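Local atomic coordinates of aldo-keto reductase family 1 member C1 (Caenorhabditis elegans, PDB entry 1QWK), a protein that probably works as an NADPH-dependent reductase of aldoses and related carbonyl compounds, as a member of the aldo-keto reductase family. Residues V131-V134 with W135-F138; N157-I160 with S161-L164. All coordinates share one frame; numbering follows the deposited sequence.

Contact 1. Residues V131-V134 with W135-F138; sequences VEDV and WRQF
Val134 and Phe138 lie side by side one helical turn apart, and CG1 of Val134 comes 3.9 Å from CE2 of Phe138. That methyl points down the helix because it sits anti to the backbone N (chi1 174°), next to the valine's own carbonyl carbon. The phenyl ring also meets Val134 O, which lies in its plane at the edge, 3.3 Å from CD2. Phe138 CB sits 3.6 Å above one face of the Trp135 indole, near its rim. Replacing Phe138 by alanine keeps CB but removes the ring; Val134 CG1 would probably lose its aromatic neighbour, with a gap left where the ring meets Tyr111 and the side chain packs on Val150. The aliphatic stem of Arg136 packs on the backbone, its CG 3.0 Å from Glu132 O.

The backbone bonds tighten toward the start of the helix. Trp135 N donates to Val131 O over 2.8 Å, nearly straight at 164°, and Arg136 N reaches Glu132 O at 3.1 Å. Val134 O receives two weak bonds, from Gln137 N and from Phe138 N at 3.5 Å.

Among the polar side chains, Glu132 pairs with Arg162, and Trp135 NE1 is bonded to Thr169 O.

This is the first pair of turns of an outer helix of the aldo-keto reductase (beta/alpha)8 barrel, with Trp135 and Phe138 packed inward on strand 150-153.

Contact 2. Residues N157-I160 with S161-L164; sequences NDQI and SRAL
Asn157 O takes the backbone N of Ser161 at 2.9 Å, an i to i+4 bond near the start of this short helix. Ser161 OG lies 3.0 Å from the same oxygen, because the hydroxyl stands anti to its own carbonyl carbon (chi1 -67°) and is thereby folded back along the preceding turn; it is close enough for a possible second bond, though the water beside it may compete. The side chain of Asn157 turns elsewhere, its OD1 hydrogen-bonded to His187 ND1.

Asp158 accepts Arg162 N on its carbonyl oxygen at 3.0 Å, and the aliphatic start of the arginine runs over that oxygen, with CG 3.2 Å from Asp158 O. On the solvent side a water donates to Asp158 OD1 and also bonds Ser161 OG, bridging the two side chains across the turn.

The backbone O of Gln159 accepts Ala163 N. Its side chain crosses that of Arg162 at a slant, the amide and guanidinium planes 39° apart, and Gln159 CG comes 4.1 Å from Arg162 NH1. Both polar ends find partners elsewhere in the chain: Gln159 NE2 bonds Glu309 O, while Arg162 pairs with Glu132 and Glu309.

Ile160 closes the series. Its O receives Leu164 N at 2.9 Å, close to the line of the carbonyl, and Ile160 CG2 lies beside Leu164 CD1 at 4.1 Å. The isoleucine also touches His187 and Phe190 of helix 185-193.

Two regular alpha-helical turns thus form the crossover helix of a beta-alpha-beta unit, linking strands 150-153 and 173-177 of the TIM barrel.

Following the chain from the N terminus, contact 1 spans the opening turns of helix 131-143 and is complete before strand 150-153 begins; contact 2 then fills helix 157-164. The two stand in series, neither nested nor crossed, and each joins adjacent turns of its own helix instead of closing a long loop. Their centres are about 11 Å apart, and the helices meet directly: Glu132 OE1 forms a salt bridge with Arg162 NH2 at 2.8 Å, Val131 CG2 packs 3.5 Å from Arg162 CZ, and Trp135 lies against Ala163. Successive outer helices of the barrel, flanking strand 150-153 in sequence, are thereby tied together.

Contact 1. Residues V131-V134 with W135-F138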
loop_
_atom_site.group_PDB
_atom_site.type_symbol
_atom_site.label_atom_id
_atom_site.label_comp_id
_atom_site.label_asym_id
_atom_site.label_seq_id
_atom_site.Cartn_x
_atom_site.Cartn_y
_atom_site.Cartn_z
ATOM N N VAL A 131 19.183 -0.721 9.208
ATOM C CA VAL A 131 17.749 -0.684 9.476
ATOM C C VAL A 131 17.473 -0.605 10.973
ATOM O O VAL A 131 16.408 -0.141 11.387
ATOM C CB VAL A 131 17.006 -1.915 8.872
ATOM C CG1 VAL A 131 17.041 -1.849 7.350
ATOM C CG2 VAL A 131 17.625 -3.206 9.364
ATOM N N GLU A 132 18.425 -1.050 11.789
ATOM C CA GLU A 132 18.238 -0.982 13.233
ATOM C C GLU A 132 18.179 0.481 13.670
ATOM O O GLU A 132 17.357 0.850 14.508
ATOM C CB GLU A 132 19.369 -1.705 13.974
ATOM C CG GLU A 132 19.312 -3.223 13.852
ATOM C CD GLU A 132 20.184 -3.758 12.738
ATOM O OE1 GLU A 132 20.548 -2.973 11.830
ATOM O OE2 GLU A 132 20.498 -4.969 12.767
ATOM N N ASP A 133 19.043 1.313 13.095
ATOM C CA ASP A 133 19.063 2.730 13.438
ATOM C C ASP A 133 17.822 3.430 12.907
ATOM O O ASP A 133 17.292 4.352 13.539
ATOM C CB ASP A 133 20.325 3.401 12.886
ATOM C CG ASP A 133 21.583 2.960 13.615
ATOM O OD1 ASP A 133 21.471 2.487 14.771
ATOM O OD2 ASP A 133 22.685 3.102 13.046
ATOM N N VAL A 134 17.358 2.988 11.743
ATOM C CA VAL A 134 16.161 3.555 11.132
ATOM C C VAL A 134 14.966 3.232 12.019
ATOM O O VAL A 134 14.156 4.107 12.343
ATOM C CB VAL A 134 15.904 2.962 9.723
ATOM C CG1 VAL A 134 14.568 3.471 9.171
ATOM C CG2 VAL A 134 17.031 3.347 8.784
ATOM N N TRP A 135 14.853 1.973 12.430
ATOM C CA TRP A 135 13.723 1.597 13.266
ATOM C C TRP A 135 13.686 2.323 14.615
ATOM O O TRP A 135 12.606 2.618 15.131
ATOM C CB TRP A 135 13.689 0.086 13.494
ATOM C CG TRP A 135 12.395 -0.339 14.088
ATOM C CD1 TRP A 135 12.197 -0.888 15.317
ATOM C CD2 TRP A 135 11.096 -0.159 13.509
ATOM N NE1 TRP A 135 10.852 -1.057 15.548
ATOM C CE2 TRP A 135 10.153 -0.618 14.454
ATOM C CE3 TRP A 135 10.638 0.353 12.283
ATOM C CZ2 TRP A 135 8.774 -0.585 14.215
ATOM C CZ3 TRP A 135 9.265 0.386 12.045
ATOM C CH2 TRP A 135 8.352 -0.079 13.009
ATOM N N ARG A 136 14.848 2.611 15.194
ATOM C CA ARG A 136 14.858 3.314 16.471
ATOM C C ARG A 136 14.147 4.664 16.343
ATOM O O ARG A 136 13.500 5.121 17.287
ATOM C CB ARG A 136 16.295 3.514 16.976
ATOM C CG ARG A 136 17.073 2.217 17.169
ATOM C CD ARG A 136 18.360 2.453 17.950
ATOM N NE ARG A 136 18.080 2.608 19.371
ATOM C CZ ARG A 136 18.007 1.599 20.235
ATOM N NH1 ARG A 136 18.211 0.352 19.829
ATOM N NH2 ARG A 136 17.695 1.832 21.499
ATOM N N GLN A 137 14.248 5.304 15.180
ATOM C CA GLN A 137 13.568 6.587 14.999
ATOM C C GLN A 137 12.052 6.400 14.932
ATOM O O GLN A 137 11.289 7.261 15.377
ATOM C CB GLN A 137 14.054 7.297 13.731
ATOM C CG GLN A 137 15.520 7.700 13.756
ATOM C CD GLN A 137 15.865 8.666 12.646
ATOM O OE1 GLN A 137 15.493 9.841 12.694
ATOM N NE2 GLN A 137 16.556 8.173 11.626
ATOM N N PHE A 138 11.615 5.276 14.373
ATOM C CA PHE A 138 10.187 4.997 14.280
ATOM C C PHE A 138 9.633 4.715 15.669
ATOM O O PHE A 138 8.521 5.129 16.008
ATOM C CB PHE A 138 9.937 3.824 13.320
ATOM C CG PHE A 138 9.888 4.244 11.876
ATOM C CD1 PHE A 138 8.686 4.658 11.302
ATOM C CD2 PHE A 138 11.060 4.344 11.122
ATOM C CE1 PHE A 138 8.649 5.169 10.010
ATOM C CE2 PHE A 138 11.030 4.857 9.828
ATOM C CZ PHE A 138 9.821 5.276 9.268
#

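Contact 2. Residues N157-I160 with S161-L164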
loop_
_atom_site.group_PDB
_atom_site.type_symbol
_atom_site.label_atom_id
_atom_site.label_comp_id
_atom_site.label_asym_id
_atom_site.label_seq_id
_atom_site.Cartn_x
_atom_site.Cartn_y
_atom_site.Cartn_z
ATOM N N ASN A 157 12.487 -10.029 4.878
ATOM C CA ASN A 157 12.313 -10.691 6.168
ATOM C C ASN A 157 13.471 -10.492 7.138
ATOM O O ASN A 157 13.251 -10.288 8.332
ATOM C CB ASN A 157 12.081 -12.190 5.980
ATOM C CG ASN A 157 10.797 -12.497 5.234
ATOM O OD1 ASN A 157 9.978 -11.611 4.980
ATOM N ND2 ASN A 157 10.610 -13.766 4.886
ATOM N N ASP A 158 14.701 -10.561 6.637
ATOM C CA ASP A 158 15.871 -10.403 7.493
ATOM C C ASP A 158 15.951 -9.006 8.098
ATOM O O ASP A 158 16.329 -8.847 9.259
ATOM C CB ASP A 158 17.153 -10.702 6.711
ATOM C CG ASP A 158 17.216 -12.136 6.226
ATOM O OD1 ASP A 158 16.969 -13.052 7.041
ATOM O OD2 ASP A 158 17.515 -12.352 5.032
ATOM N N GLN A 159 15.589 -7.996 7.312
ATOM C CA GLN A 159 15.620 -6.619 7.794
ATOM C C GLN A 159 14.553 -6.421 8.867
ATOM O O GLN A 159 14.792 -5.759 9.882
ATOM C CB GLN A 159 15.416 -5.642 6.627
ATOM C CG GLN A 159 16.590 -5.662 5.639
ATOM C CD GLN A 159 16.338 -4.856 4.382
ATOM O OE1 GLN A 159 15.304 -5.011 3.731
ATOM N NE2 GLN A 159 17.297 -4.013 4.015
ATOM N N ILE A 160 13.375 -6.996 8.654
ATOM C CA ILE A 160 12.316 -6.874 9.646
ATOM C C ILE A 160 12.734 -7.584 10.934
ATOM O O ILE A 160 12.514 -7.070 12.033
ATOM C CB ILE A 160 10.985 -7.452 9.128
ATOM C CG1 ILE A 160 10.489 -6.592 7.964
ATOM C CG2 ILE A 160 9.950 -7.489 10.254
ATOM C CD1 ILE A 160 9.225 -7.106 7.288
ATOM N N SER A 161 13.346 -8.760 10.802
ATOM C CA SER A 161 13.798 -9.509 11.975
ATOM C C SER A 161 14.823 -8.700 12.769
ATOM O O SER A 161 14.816 -8.717 13.998
ATOM C CB SER A 161 14.425 -10.844 11.558
ATOM O OG SER A 161 13.462 -11.711 10.999
ATOM N N ARG A 162 15.708 -8.000 12.065
ATOM C CA ARG A 162 16.724 -7.193 12.732
ATOM C C ARG A 162 16.074 -6.054 13.509
ATOM O O ARG A 162 16.551 -5.670 14.579
ATOM C CB ARG A 162 17.723 -6.652 11.710
ATOM C CG ARG A 162 18.672 -7.718 11.167
ATOM C CD ARG A 162 19.356 -7.259 9.887
ATOM N NE ARG A 162 20.089 -6.010 10.050
ATOM C CZ ARG A 162 20.438 -5.220 9.041
ATOM N NH1 ARG A 162 20.117 -5.556 7.796
ATOM N NH2 ARG A 162 21.091 -4.089 9.275
ATOM N N ALA A 163 14.978 -5.519 12.978
ATOM C CA ALA A 163 14.268 -4.435 13.651
ATOM C C ALA A 163 13.554 -4.976 14.888
ATOM O O ALA A 163 13.582 -4.355 15.954
ATOM C CB ALA A 163 13.260 -3.794 12.699
ATOM N N LEU A 164 12.924 -6.140 14.751
ATOM C CA LEU A 164 12.199 -6.753 15.865
ATOM C C LEU A 164 13.113 -7.126 17.022
ATOM O O LEU A 164 12.749 -6.964 18.187
ATOM C CB LEU A 164 11.467 -8.012 15.391
ATOM C CG LEU A 164 10.321 -7.828 14.396
ATOM C CD1 LEU A 164 9.800 -9.187 13.972
ATOM C CD2 LEU A 164 9.211 -7.004 15.042
HETATM O O HOH W 1 14.436 -13.628 8.841
#